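Side-chain contacts in cytochrome C (Marichromatium purpuratum 984, PDB 5LO9), which probably carries electrons through c-type hemes, as a TsdBA protein that joins an electron-accepting unit to a thiosulfate dehydrogenase: residues A[16-21]-A[74-79]; A[50-55]-A[78-83]; A[250-255]-A[259-264]; A[265-270]-A[353-358]. All blocks are in the same frame, centred on the assembly; numbering follows the deposited sequence.

How the contacts relate
Contacts 1 and 2 lie in the first cytochrome c domain and share helix 74-86. Contacts 3 and 4 lie on the opposite side of the chain's centre and share helix 256-269. Contacts 1, 2 and 4 are buried, while contact 3 is at the surface, where a loop folds back on the helix it leads into. The chemistry follows the place. Contact 1 is a loose charge pairing beside a heme attachment site. Contacts 2 and 4 are apolar helix packings, the first much the smaller, and in each an arginine of one helix holds a heme propionate. Contact 3 mixes apolar packing with a solvent-side salt bridge. Met260 CE of contact 3 packs on Ala355 of contact 4.

Contact 1: residues A[16-21]-A[74-79]; sequences RGIVAC and PVDIAA. With HEC (heme c), chain C.
The backbones of the loop 16-21 and helix 74-79 come closest at Ile18 and Asp76, whose CA atoms are 10.5 Å apart, and only side chains bridge the gap. Asp76 OD2 is the atom that both loop residues approach. Arg16 reaches it with CD and NE, and the NE to OD2 distance of 3.9 Å makes a long salt bridge. The oxygen sits well out of the guanidinium plane and no N-H points at it, so the attraction is of charge alone. The carboxylate stands 77° from the guanidinium plane. A bend at chi3 (80°) turns the guanidinium end of Arg16 away, leaving CD and NE nearest OD2. Ile18 CD1 comes 4.2 Å from the same Asp76 OD2. The other carboxylate oxygen, OD1, has the firmer partner, a salt bridge to Arg4 on helix 2-10. This is the cytochrome c fold, with helix 74-86 packed near helix 2-10 and the loop running into the CXXCH heme-binding motif. Gly17 and Ile18 form a G1 beta bulge facing Asp13, and Gly17 has the positive phi (67°) that suits glycine. Further along, Val19 CG2 rests on the heme methyl CMC, and Cys21 SG is bonded covalently to the heme carbon CAB.

Contact 2: residues A[50-55]-A[78-83]; sequences TQIERF and AAVSAY. With HEC (heme c), chain D; PGO (S-1,2-propanediol), chain I.
Propionate oxygen O1D of the second heme (chain D) is gripped by two side chains of helix 45-57. Gln51 NE2 donates to O1D at 3.1 Å and Arg54 NE donates to it at 3.0 Å. The helix belongs to the first domain, which has the cytochrome c fold, so these bonds tie it to the heme of the next domain. Arg54 NH2 takes the other propionate oxygen, O2D, at 3.0 Å and nearly straight (168°). O2D lies at the guanidinium edge. NE and NH2 thus take one propionate oxygen each. Thr50 CG2 lies over one face of the guanidinium, 3.7 Å above its plane and offset toward the rim. NH1 has Gln59 OE1 as a partner, and a propanediol, probably from the crystallisation liquor, binds NH1 and NH2. With an alanine at Arg54, O1D keeps Gln51 but loses NE and O2D loses NH2, and the propionate would probably be freer to turn and its charge less well balanced. On another side of the helix, Ile52 packs against helix 74-86. Ile52 and Val80 also touch the first heme. Ser81 OG is hydrogen-bonded to Ile77 O and lies near Ile52 CD1. The Ile52 chain runs outward at chi2 (162°), lies roughly perpendicular to Val80, and ends with CD1 4.2 Å from Val80 CG2.

Contact 3: residues A[250-255]-A[259-264]; sequences DALPEG and EMVRLG
The loop 250-255 runs beside the helix it leads into, with CA atoms 7.4 Å apart at Leu252 and Val261 and 6.9 Å at Gly255 and Glu259. Gly255 is the N-cap residue of helix 256-269. Its phi of 79° suits glycine, and its O accepts a weak hydrogen bond from Glu259 N at 3.5 Å, in the first turn. Upstream, Ala251 is the centre of an inverse gamma turn, and its O is bonded by Trp362 NE1 of helix 351-363. The main packing is apolar and centres on Val261. Leu252 and Val261 run alongside in opposing senses, with Leu252 CD2 3.6 Å from Val261 CG1. The Pro253 ring lies square to the other branch, with CG 4.1 Å from Val261 CG2. The valine spreads its methyls to both partners because CG1 is anti to the backbone N (chi1 168°). Trp362 packs on both Pro253 and Val261, so the loop, the helix and helix 351-363 meet here. Leu252 CD1 turns instead to Arg262, running across its chain beside the NH2 end. The guanidinium is held from within the helix, by a salt bridge of Arg262 NH1 to Glu259 OE1 at 3.0 Å.

Contact 4: residues A[265-270]-A[353-358]; sequences ARLFRH and LDALQS. With HEC (heme c), chain F; EDO (1,2-ethanediol), chain S.
Apolar contacts join Leu267 and Phe268 to Ala355 and Leu356. The short helix segments 265-269 and 353-358 cross almost squarely at -99°, with their axes 8.8 Å apart. Leu356 CD2 is the methyl that fills the crossing. It lies 4.1 Å from Leu267 CB and 4.0 Å from Phe268 CD1, where it meets the ring at its edge, near the ring plane. Leu356 reaches in through its extended chi2 (165°). Leu267 CD1 touches Ala355 CB at 4.2 Å. Polar bonds run within each helix, to ligands or to other parts; none joins the two segments. Asp354 O takes Ser358 N and Ser358 OG from opposite faces of its plane, the hydroxyl at 2.9 Å. Gln357 OE1 accepts from an ethanediol, probably a crystallisation additive. Charge is paired at the far end of helix 256-269. Arg269 NH2 donates to propionate O1D of the third heme (chain F) at 2.7 Å, and NH1 reaches O2D at 3.2 Å. Gln285 NE2 also bonds this heme, and Arg123 comes near Arg269. A leucine in place of Arg269 has no N-H to offer, and the propionate charge would probably be left with less to balance it. Next to Arg269, Phe268 touches the fourth heme, close to its ligand His291, so this helix end serves two heme sites. Around the crossing, Leu356 packs on Ile327 and Phe331 of helix 323-332. Met260 and Leu263, earlier on helix 256-269, cover Ala355, and Asp354 OD2 makes a salt bridge to Arg319 of the second subunit, in that chain's strand 319-321.

Contact 1: residues A[16-21]-A[74-79]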
# COMPACT_ATOMS: atom_id res chain seq x y z
N ARG A 16 65.53 -25.73 19.80
CA ARG A 16 65.40 -24.41 19.17
C ARG A 16 64.97 -23.31 20.16
O ARG A 16 64.81 -22.15 19.75
CB ARG A 16 64.37 -24.46 18.02
CG ARG A 16 64.45 -25.61 16.99
CD ARG A 16 63.53 -25.29 15.77
NE ARG A 16 64.25 -24.35 14.89
CZ ARG A 16 65.09 -24.67 13.89
NH1 ARG A 16 65.35 -25.95 13.56
NH2 ARG A 16 65.68 -23.69 13.21
N GLY A 17 64.76 -23.64 21.43
CA GLY A 17 64.36 -22.65 22.42
C GLY A 17 62.98 -22.09 22.20
O GLY A 17 62.77 -20.88 22.35
N ILE A 18 62.02 -22.95 21.86
CA ILE A 18 60.65 -22.56 21.57
C ILE A 18 59.75 -23.23 22.59
O ILE A 18 59.75 -24.46 22.70
CB ILE A 18 60.25 -22.94 20.14
CG1 ILE A 18 60.99 -22.07 19.12
CG2 ILE A 18 58.74 -22.79 19.96
CD1 ILE A 18 60.81 -22.53 17.69
N VAL A 19 58.99 -22.43 23.34
CA VAL A 19 58.06 -22.96 24.33
C VAL A 19 56.81 -23.48 23.64
O VAL A 19 56.49 -23.12 22.51
CB VAL A 19 57.67 -21.91 25.40
CG1 VAL A 19 58.86 -21.44 26.15
CG2 VAL A 19 56.98 -20.73 24.76
N ALA A 20 56.11 -24.34 24.36
CA ALA A 20 54.86 -24.90 23.87
C ALA A 20 53.84 -23.78 23.69
O ALA A 20 53.56 -23.05 24.64
CB ALA A 20 54.33 -25.92 24.87
N CYS A 21 53.24 -23.70 22.49
CA CYS A 21 52.19 -22.70 22.29
C CYS A 21 51.06 -22.88 23.29
O CYS A 21 50.46 -21.90 23.76
CB CYS A 21 51.63 -22.78 20.88
SG CYS A 21 52.80 -22.67 19.62
N PRO A 74 60.05 -20.29 8.78
CA PRO A 74 58.91 -20.40 7.85
C PRO A 74 58.23 -21.77 7.87
O PRO A 74 56.99 -21.84 7.93
CB PRO A 74 59.55 -20.10 6.50
CG PRO A 74 60.71 -19.23 6.84
CD PRO A 74 61.21 -19.66 8.19
N VAL A 75 59.01 -22.85 7.86
CA VAL A 75 58.40 -24.19 7.90
C VAL A 75 57.64 -24.38 9.21
O VAL A 75 56.56 -24.98 9.22
CB VAL A 75 59.48 -25.28 7.66
CG1 VAL A 75 60.56 -25.25 8.71
CG2 VAL A 75 58.88 -26.63 7.62
N ASP A 76 58.17 -23.86 10.33
CA ASP A 76 57.46 -23.92 11.61
C ASP A 76 56.13 -23.17 11.55
O ASP A 76 55.11 -23.63 12.07
CB ASP A 76 58.36 -23.35 12.72
CG ASP A 76 59.48 -24.33 13.19
OD1 ASP A 76 59.33 -25.57 13.02
OD2 ASP A 76 60.51 -23.86 13.76
N ILE A 77 56.13 -21.97 10.96
CA ILE A 77 54.92 -21.15 10.80
C ILE A 77 53.84 -21.95 10.09
O ILE A 77 52.72 -22.13 10.59
CB ILE A 77 55.26 -19.85 10.04
CG1 ILE A 77 56.10 -18.90 10.90
CG2 ILE A 77 54.05 -19.11 9.61
CD1 ILE A 77 56.69 -17.73 10.14
N ALA A 78 54.16 -22.46 8.91
CA ALA A 78 53.16 -23.22 8.17
C ALA A 78 52.66 -24.45 8.95
O ALA A 78 51.47 -24.76 8.91
CB ALA A 78 53.76 -23.62 6.86
N ALA A 79 53.52 -25.11 9.71
CA ALA A 79 53.06 -26.29 10.44
C ALA A 79 52.06 -25.92 11.52
O ALA A 79 51.01 -26.57 11.62
CB ALA A 79 54.23 -27.02 11.09
FE HEC C . 50.60 -16.66 20.78
CHA HEC C . 48.52 -14.03 19.80
CHB HEC C . 50.33 -18.08 17.56
CHC HEC C . 52.98 -19.09 21.66
CHD HEC C . 50.69 -15.39 24.07
NA HEC C . 49.61 -16.17 19.00
C1A HEC C . 48.83 -15.08 18.81
C2A HEC C . 48.27 -14.99 17.43
C3A HEC C . 48.82 -16.18 16.79
C4A HEC C . 49.62 -16.84 17.85
CMA HEC C . 48.58 -16.59 15.38
CAA HEC C . 47.36 -13.95 16.81
CBA HEC C . 45.94 -14.48 16.97
CGA HEC C . 44.87 -13.78 16.16
O1A HEC C . 43.68 -14.04 16.46
O2A HEC C . 45.16 -12.99 15.24
NB HEC C . 51.47 -18.28 19.80
C1B HEC C . 51.22 -18.68 18.55
C2B HEC C . 52.00 -19.86 18.16
C3B HEC C . 52.79 -20.17 19.36
C4B HEC C . 52.39 -19.12 20.31
CMB HEC C . 51.95 -20.57 16.86
CAB HEC C . 53.79 -21.26 19.54
CBB HEC C . 54.87 -21.09 18.48
NC HEC C . 51.62 -17.14 22.53
C1C HEC C . 52.53 -18.12 22.67
C2C HEC C . 53.06 -18.20 24.05
C3C HEC C . 52.38 -17.13 24.76
C4C HEC C . 51.51 -16.55 23.72
CMC HEC C . 54.06 -19.18 24.56
CAC HEC C . 52.49 -16.70 26.19
CBC HEC C . 53.91 -16.46 26.58
ND HEC C . 49.77 -15.01 21.75
C1D HEC C . 49.93 -14.69 23.04
C2D HEC C . 49.20 -13.47 23.42
C3D HEC C . 48.56 -13.05 22.19
C4D HEC C . 48.99 -14.08 21.20
CMD HEC C . 49.15 -12.80 24.76
CAD HEC C . 47.74 -11.81 22.01
CBD HEC C . 48.70 -10.85 21.30
CGD HEC C . 48.07 -9.51 21.05
O1D HEC C . 48.44 -8.82 20.05
O2D HEC C . 47.23 -9.15 21.89

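Contact 2: residues A[50-55]-A[78-83]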
# COMPACT_ATOMS: atom_id res chain seq x y z
N THR A 50 49.38 -15.28 8.40
CA THR A 50 49.49 -13.85 8.14
C THR A 50 49.69 -13.07 9.44
O THR A 50 50.48 -12.12 9.49
CB THR A 50 48.24 -13.34 7.41
OG1 THR A 50 48.24 -13.86 6.09
CG2 THR A 50 48.19 -11.81 7.33
N GLN A 51 49.03 -13.49 10.51
CA GLN A 51 49.18 -12.78 11.77
C GLN A 51 50.57 -12.99 12.35
O GLN A 51 51.16 -12.07 12.92
CB GLN A 51 48.09 -13.20 12.77
CG GLN A 51 46.66 -12.75 12.38
CD GLN A 51 46.63 -11.34 11.86
OE1 GLN A 51 47.15 -10.42 12.51
NE2 GLN A 51 46.08 -11.16 10.66
N ILE A 52 51.11 -14.21 12.27
CA ILE A 52 52.49 -14.42 12.71
C ILE A 52 53.42 -13.51 11.92
O ILE A 52 54.33 -12.88 12.47
CB ILE A 52 52.85 -15.91 12.60
CG1 ILE A 52 52.12 -16.70 13.71
CG2 ILE A 52 54.32 -16.13 12.77
CD1 ILE A 52 52.03 -18.19 13.50
N GLU A 53 53.18 -13.40 10.63
CA GLU A 53 54.04 -12.55 9.82
C GLU A 53 53.79 -11.08 10.10
O GLU A 53 54.71 -10.27 9.94
CB GLU A 53 53.84 -12.87 8.33
CG GLU A 53 54.61 -14.12 7.89
CD GLU A 53 54.13 -14.72 6.53
OE1 GLU A 53 53.28 -14.11 5.83
OE2 GLU A 53 54.62 -15.83 6.16
N ARG A 54 52.58 -10.71 10.54
CA ARG A 54 52.34 -9.32 10.94
C ARG A 54 53.21 -8.95 12.12
O ARG A 54 53.80 -7.86 12.16
CB ARG A 54 50.88 -9.07 11.30
CG ARG A 54 49.92 -9.04 10.15
CD ARG A 54 48.86 -7.96 10.26
NE ARG A 54 47.75 -8.26 9.38
CZ ARG A 54 47.79 -8.09 8.07
NH1 ARG A 54 48.87 -7.62 7.46
NH2 ARG A 54 46.74 -8.41 7.34
N PHE A 55 53.28 -9.85 13.12
CA PHE A 55 54.14 -9.64 14.27
C PHE A 55 55.59 -9.44 13.81
O PHE A 55 56.28 -8.52 14.26
CB PHE A 55 54.05 -10.84 15.19
CG PHE A 55 52.88 -10.86 16.12
CD1 PHE A 55 52.84 -10.02 17.20
CD2 PHE A 55 51.85 -11.76 15.93
CE1 PHE A 55 51.78 -10.06 18.07
CE2 PHE A 55 50.77 -11.80 16.79
CZ PHE A 55 50.73 -10.95 17.85
N ALA A 78 54.16 -22.46 8.91
CA ALA A 78 53.16 -23.22 8.17
C ALA A 78 52.66 -24.45 8.95
O ALA A 78 51.47 -24.76 8.91
CB ALA A 78 53.76 -23.62 6.86
N ALA A 79 53.52 -25.11 9.71
CA ALA A 79 53.06 -26.29 10.44
C ALA A 79 52.06 -25.92 11.52
O ALA A 79 51.01 -26.57 11.62
CB ALA A 79 54.23 -27.02 11.09
N VAL A 80 52.38 -24.91 12.36
CA VAL A 80 51.45 -24.56 13.44
C VAL A 80 50.18 -23.95 12.88
O VAL A 80 49.11 -24.11 13.45
CB VAL A 80 52.04 -23.61 14.51
CG1 VAL A 80 53.05 -24.32 15.35
CG2 VAL A 80 52.61 -22.33 13.90
N SER A 81 50.27 -23.20 11.78
CA SER A 81 49.05 -22.69 11.17
C SER A 81 48.12 -23.84 10.78
O SER A 81 46.93 -23.82 11.09
CB SER A 81 49.40 -21.81 9.98
OG SER A 81 50.29 -20.78 10.36
N ALA A 82 48.66 -24.88 10.13
CA ALA A 82 47.83 -26.03 9.75
C ALA A 82 47.33 -26.80 10.96
O ALA A 82 46.22 -27.35 10.94
CB ALA A 82 48.62 -26.96 8.85
N TYR A 83 48.14 -26.89 12.02
CA TYR A 83 47.70 -27.62 13.20
C TYR A 83 46.51 -26.94 13.86
O TYR A 83 45.48 -27.58 14.12
CB TYR A 83 48.84 -27.77 14.20
CG TYR A 83 48.40 -28.28 15.55
CD1 TYR A 83 48.26 -29.62 15.79
CD2 TYR A 83 48.11 -27.41 16.58
CE1 TYR A 83 47.83 -30.10 17.03
CE2 TYR A 83 47.70 -27.88 17.84
CZ TYR A 83 47.56 -29.23 18.05
OH TYR A 83 47.15 -29.70 19.30
FE HEC D . 36.81 -6.42 12.07
CHA HEC D . 39.79 -8.20 12.32
CHB HEC D . 36.51 -6.45 15.56
CHC HEC D . 33.74 -4.77 11.83
CHD HEC D . 37.25 -6.15 8.63
NA HEC D . 37.94 -7.20 13.64
C1A HEC D . 39.08 -7.87 13.53
C2A HEC D . 39.66 -8.27 14.83
C3A HEC D . 38.70 -7.73 15.80
C4A HEC D . 37.67 -7.09 14.94
CMA HEC D . 38.79 -7.85 17.29
CAA HEC D . 40.93 -9.03 15.13
CBA HEC D . 40.61 -10.52 15.21
CGA HEC D . 41.84 -11.32 15.59
O1A HEC D . 41.79 -12.56 15.50
O2A HEC D . 42.85 -10.70 16.00
NB HEC D . 35.39 -5.74 13.44
C1B HEC D . 35.44 -5.85 14.77
C2B HEC D . 34.26 -5.25 15.45
C3B HEC D . 33.45 -4.74 14.33
C4B HEC D . 34.25 -5.10 13.15
CMB HEC D . 33.99 -5.19 16.93
CAB HEC D . 32.12 -4.05 14.35
CBB HEC D . 32.19 -2.82 15.21
NC HEC D . 35.69 -5.62 10.52
C1C HEC D . 34.50 -5.03 10.61
C2C HEC D . 33.96 -4.58 9.31
C3C HEC D . 35.00 -4.96 8.35
C4C HEC D . 36.02 -5.60 9.22
CMC HEC D . 32.65 -3.88 9.11
CAC HEC D . 35.05 -4.85 6.84
CBC HEC D . 34.56 -3.58 6.20
ND HEC D . 38.25 -7.06 10.72
C1D HEC D . 38.26 -6.84 9.42
C2D HEC D . 39.44 -7.41 8.74
C3D HEC D . 40.20 -8.03 9.81
C4D HEC D . 39.36 -7.75 11.00
CMD HEC D . 39.79 -7.36 7.31
CAD HEC D . 41.51 -8.77 9.68
CBD HEC D . 42.71 -7.84 9.97
CGD HEC D . 44.02 -8.48 9.57
O1D HEC D . 44.96 -8.32 10.37
O2D HEC D . 44.12 -9.14 8.50
C1 PGO I . 49.05 -8.60 3.40
C2 PGO I . 47.52 -8.47 3.51
C3 PGO I . 47.14 -7.08 4.08
O1 PGO I . 49.66 -7.61 4.27
O2 PGO I . 46.92 -9.53 4.31

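Contact 3: residues A[250-255]-A[259-264]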
# COMPACT_ATOMS: atom_id res chain seq x y z
N ASP A 250 14.02 -0.70 18.04
CA ASP A 250 13.29 -1.03 19.26
C ASP A 250 11.81 -0.72 19.14
O ASP A 250 10.98 -1.43 19.73
CB ASP A 250 13.83 -0.24 20.44
CG ASP A 250 15.31 -0.46 20.67
OD1 ASP A 250 15.74 -1.64 20.73
OD2 ASP A 250 16.04 0.55 20.82
N ALA A 251 11.47 0.30 18.37
CA ALA A 251 10.10 0.79 18.24
C ALA A 251 9.27 -0.01 17.22
O ALA A 251 8.74 0.54 16.26
CB ALA A 251 10.16 2.26 17.84
N LEU A 252 9.14 -1.37 17.45
CA LEU A 252 8.25 -2.11 16.56
C LEU A 252 6.78 -1.84 16.91
O LEU A 252 6.46 -1.55 18.06
CB LEU A 252 8.47 -3.61 16.67
CG LEU A 252 9.58 -4.34 15.95
CD1 LEU A 252 9.31 -5.86 16.12
CD2 LEU A 252 9.69 -3.92 14.49
N PRO A 253 5.85 -2.00 15.95
CA PRO A 253 4.44 -1.80 16.28
C PRO A 253 3.98 -2.88 17.24
O PRO A 253 4.63 -3.91 17.42
CB PRO A 253 3.72 -1.90 14.92
CG PRO A 253 4.73 -1.70 13.91
CD PRO A 253 6.01 -2.29 14.51
N GLU A 254 2.86 -2.60 17.89
CA GLU A 254 2.33 -3.49 18.91
C GLU A 254 1.51 -4.63 18.32
O GLU A 254 0.75 -4.45 17.35
CB GLU A 254 1.49 -2.69 19.89
CG GLU A 254 2.36 -2.03 20.90
CD GLU A 254 1.56 -1.33 21.95
OE1 GLU A 254 0.31 -1.26 21.78
OE2 GLU A 254 2.19 -0.88 22.93
N GLY A 255 1.67 -5.80 18.89
CA GLY A 255 0.79 -6.90 18.61
C GLY A 255 1.13 -7.55 17.30
O GLY A 255 2.22 -7.37 16.74
N GLU A 259 4.85 -8.61 14.87
CA GLU A 259 5.43 -9.89 14.50
C GLU A 259 5.62 -10.00 13.00
O GLU A 259 6.58 -10.63 12.54
CB GLU A 259 4.56 -11.05 15.00
CG GLU A 259 4.72 -11.45 16.47
CD GLU A 259 6.17 -11.41 17.00
OE1 GLU A 259 7.14 -11.67 16.21
OE2 GLU A 259 6.34 -11.12 18.21
N MET A 260 4.71 -9.43 12.21
CA MET A 260 4.84 -9.46 10.75
C MET A 260 5.90 -8.48 10.27
O MET A 260 6.55 -8.71 9.24
CB MET A 260 3.53 -9.12 10.05
CG MET A 260 2.49 -10.21 10.02
SD MET A 260 2.82 -11.69 9.03
CE MET A 260 2.75 -10.95 7.38
N VAL A 261 6.01 -7.34 10.95
CA VAL A 261 7.09 -6.42 10.61
C VAL A 261 8.44 -7.10 10.84
O VAL A 261 9.35 -7.01 10.01
CB VAL A 261 6.95 -5.11 11.40
CG1 VAL A 261 8.23 -4.29 11.25
CG2 VAL A 261 5.75 -4.30 10.91
N ARG A 262 8.57 -7.82 11.94
CA ARG A 262 9.81 -8.52 12.22
C ARG A 262 10.08 -9.58 11.15
O ARG A 262 11.22 -9.71 10.66
CB ARG A 262 9.71 -9.12 13.62
CG ARG A 262 10.75 -10.15 13.98
CD ARG A 262 10.56 -10.60 15.44
NE ARG A 262 10.52 -9.41 16.28
CZ ARG A 262 9.91 -9.33 17.44
NH1 ARG A 262 9.26 -10.38 17.93
NH2 ARG A 262 9.96 -8.18 18.10
N LEU A 263 9.05 -10.31 10.75
CA LEU A 263 9.25 -11.31 9.70
C LEU A 263 9.68 -10.65 8.41
O LEU A 263 10.61 -11.09 7.76
CB LEU A 263 7.96 -12.10 9.48
CG LEU A 263 8.05 -13.13 8.35
CD1 LEU A 263 9.07 -14.12 8.67
CD2 LEU A 263 6.73 -13.82 8.15
N GLY A 264 9.00 -9.57 8.02
CA GLY A 264 9.39 -8.89 6.80
C GLY A 264 10.82 -8.40 6.87
O GLY A 264 11.56 -8.44 5.88

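Contact 4: residues A[265-270]-A[353-358]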
# COMPACT_ATOMS: atom_id res chain seq x y z
N ALA A 265 11.24 -7.94 8.04
CA ALA A 265 12.64 -7.55 8.18
C ALA A 265 13.55 -8.75 8.03
O ALA A 265 14.66 -8.62 7.51
CB ALA A 265 12.90 -6.91 9.53
N ARG A 266 13.12 -9.92 8.47
CA ARG A 266 14.02 -11.06 8.31
C ARG A 266 13.97 -11.65 6.90
O ARG A 266 15.00 -12.10 6.39
CB ARG A 266 13.70 -12.09 9.42
CG ARG A 266 13.34 -13.49 9.04
CD ARG A 266 13.81 -14.50 10.13
NE ARG A 266 14.63 -15.53 9.47
CZ ARG A 266 15.85 -15.91 9.85
NH1 ARG A 266 16.40 -15.35 10.93
NH2 ARG A 266 16.51 -16.84 9.14
N LEU A 267 12.83 -11.57 6.21
CA LEU A 267 12.82 -12.00 4.82
C LEU A 267 13.65 -11.06 3.96
O LEU A 267 14.24 -11.48 2.97
CB LEU A 267 11.40 -12.02 4.31
CG LEU A 267 10.40 -12.98 4.92
CD1 LEU A 267 9.07 -12.87 4.15
CD2 LEU A 267 10.93 -14.37 4.85
N PHE A 268 13.66 -9.77 4.31
CA PHE A 268 14.46 -8.81 3.57
C PHE A 268 15.95 -9.12 3.69
O PHE A 268 16.71 -9.01 2.71
CB PHE A 268 14.16 -7.41 4.12
CG PHE A 268 14.47 -6.29 3.18
CD1 PHE A 268 13.51 -5.84 2.30
CD2 PHE A 268 15.71 -5.67 3.19
CE1 PHE A 268 13.76 -4.78 1.43
CE2 PHE A 268 15.97 -4.62 2.33
CZ PHE A 268 14.98 -4.17 1.43
N ARG A 269 16.38 -9.51 4.89
CA ARG A 269 17.78 -9.75 5.22
C ARG A 269 18.22 -11.19 4.90
O ARG A 269 19.40 -11.43 4.59
CB ARG A 269 17.98 -9.45 6.71
CG ARG A 269 19.36 -9.66 7.28
CD ARG A 269 20.36 -8.65 6.74
NE ARG A 269 21.03 -9.12 5.53
CZ ARG A 269 22.04 -8.50 4.93
NH1 ARG A 269 22.55 -7.37 5.42
NH2 ARG A 269 22.54 -9.03 3.83
N HIS A 270 17.32 -12.16 4.97
CA HIS A 270 17.69 -13.56 4.79
C HIS A 270 16.86 -14.19 3.70
O HIS A 270 16.43 -15.33 3.80
CB HIS A 270 17.56 -14.32 6.10
CG HIS A 270 18.37 -13.73 7.22
ND1 HIS A 270 19.71 -14.02 7.41
CD2 HIS A 270 18.04 -12.85 8.19
CE1 HIS A 270 20.15 -13.37 8.47
NE2 HIS A 270 19.17 -12.64 8.96
N LEU A 353 4.85 -11.61 0.76
CA LEU A 353 4.53 -10.26 0.32
C LEU A 353 3.86 -9.47 1.44
O LEU A 353 4.02 -8.24 1.54
CB LEU A 353 3.60 -10.31 -0.91
CG LEU A 353 4.12 -10.07 -2.33
CD1 LEU A 353 4.58 -8.66 -2.47
CD2 LEU A 353 5.23 -11.01 -2.66
N ASP A 354 3.05 -10.15 2.27
CA ASP A 354 2.40 -9.43 3.36
C ASP A 354 3.43 -8.96 4.38
O ASP A 354 3.36 -7.82 4.86
CB ASP A 354 1.32 -10.29 3.99
CG ASP A 354 0.06 -10.48 3.05
OD1 ASP A 354 0.00 -9.89 1.90
OD2 ASP A 354 -0.84 -11.26 3.49
N ALA A 355 4.38 -9.80 4.72
CA ALA A 355 5.41 -9.37 5.66
C ALA A 355 6.29 -8.29 5.02
O ALA A 355 6.55 -7.25 5.63
CB ALA A 355 6.23 -10.57 6.13
N LEU A 356 6.75 -8.51 3.79
CA LEU A 356 7.62 -7.52 3.20
C LEU A 356 6.91 -6.19 3.10
O LEU A 356 7.49 -5.14 3.42
CB LEU A 356 8.11 -7.97 1.82
CG LEU A 356 9.17 -9.09 1.81
CD1 LEU A 356 9.29 -9.70 0.40
CD2 LEU A 356 10.50 -8.54 2.28
N GLN A 357 5.64 -6.20 2.72
CA GLN A 357 4.92 -4.94 2.67
C GLN A 357 4.70 -4.37 4.06
O GLN A 357 4.70 -3.15 4.23
CB GLN A 357 3.59 -5.11 1.97
CG GLN A 357 3.74 -5.33 0.50
CD GLN A 357 2.44 -5.29 -0.24
OE1 GLN A 357 2.04 -4.24 -0.75
NE2 GLN A 357 1.77 -6.43 -0.30
N SER A 358 4.54 -5.20 5.08
CA SER A 358 4.40 -4.64 6.42
C SER A 358 5.70 -4.00 6.90
O SER A 358 5.69 -2.92 7.50
CB SER A 358 3.96 -5.73 7.40
OG SER A 358 2.64 -6.15 7.13
FE HEC F . 30.36 -4.61 -2.49
CHA HEC F . 26.98 -5.37 -2.09
CHB HEC F . 29.86 -3.83 -5.86
CHC HEC F . 33.63 -3.49 -2.69
CHD HEC F . 31.05 -5.98 0.69
NA HEC F . 28.71 -4.61 -3.76
C1A HEC F . 27.46 -4.96 -3.43
C2A HEC F . 26.53 -4.88 -4.59
C3A HEC F . 27.37 -4.41 -5.68
C4A HEC F . 28.72 -4.29 -5.06
CMA HEC F . 26.92 -4.14 -7.09
CAA HEC F . 25.07 -5.15 -4.69
CBA HEC F . 24.86 -6.21 -5.78
CGA HEC F . 24.33 -7.52 -5.27
O1A HEC F . 24.09 -7.63 -4.05
O2A HEC F . 24.18 -8.43 -6.10
NB HEC F . 31.52 -3.80 -4.01
C1B HEC F . 31.17 -3.57 -5.26
C2B HEC F . 32.25 -2.98 -6.07
C3B HEC F . 33.36 -2.86 -5.13
C4B HEC F . 32.78 -3.39 -3.88
CMB HEC F . 32.21 -2.61 -7.51
CAB HEC F . 34.75 -2.31 -5.36
CBB HEC F . 34.58 -0.87 -5.79
NC HEC F . 32.04 -4.72 -1.24
C1C HEC F . 33.24 -4.22 -1.49
C2C HEC F . 34.23 -4.50 -0.45
C3C HEC F . 33.49 -5.23 0.56
C4C HEC F . 32.14 -5.33 -0.06
CMC HEC F . 35.68 -4.11 -0.45
CAC HEC F . 33.92 -5.84 1.86
CBC HEC F . 34.63 -4.96 2.84
ND HEC F . 29.22 -5.48 -0.98
C1D HEC F . 29.66 -5.94 0.20
C2D HEC F . 28.54 -6.46 1.03
C3D HEC F . 27.35 -6.27 0.22
C4D HEC F . 27.89 -5.65 -1.00
CMD HEC F . 28.57 -7.05 2.40
CAD HEC F . 25.96 -6.64 0.58
CBD HEC F . 25.47 -5.57 1.56
CGD HEC F . 24.64 -6.16 2.70
O1D HEC F . 24.45 -7.38 2.81
O2D HEC F . 24.18 -5.39 3.54
C1 EDO S . -0.28 -1.72 -2.81
O1 EDO S . 0.67 -2.81 -2.94
C2 EDO S . 0.38 -0.39 -2.39
O2 EDO S . 1.01 0.33 -3.52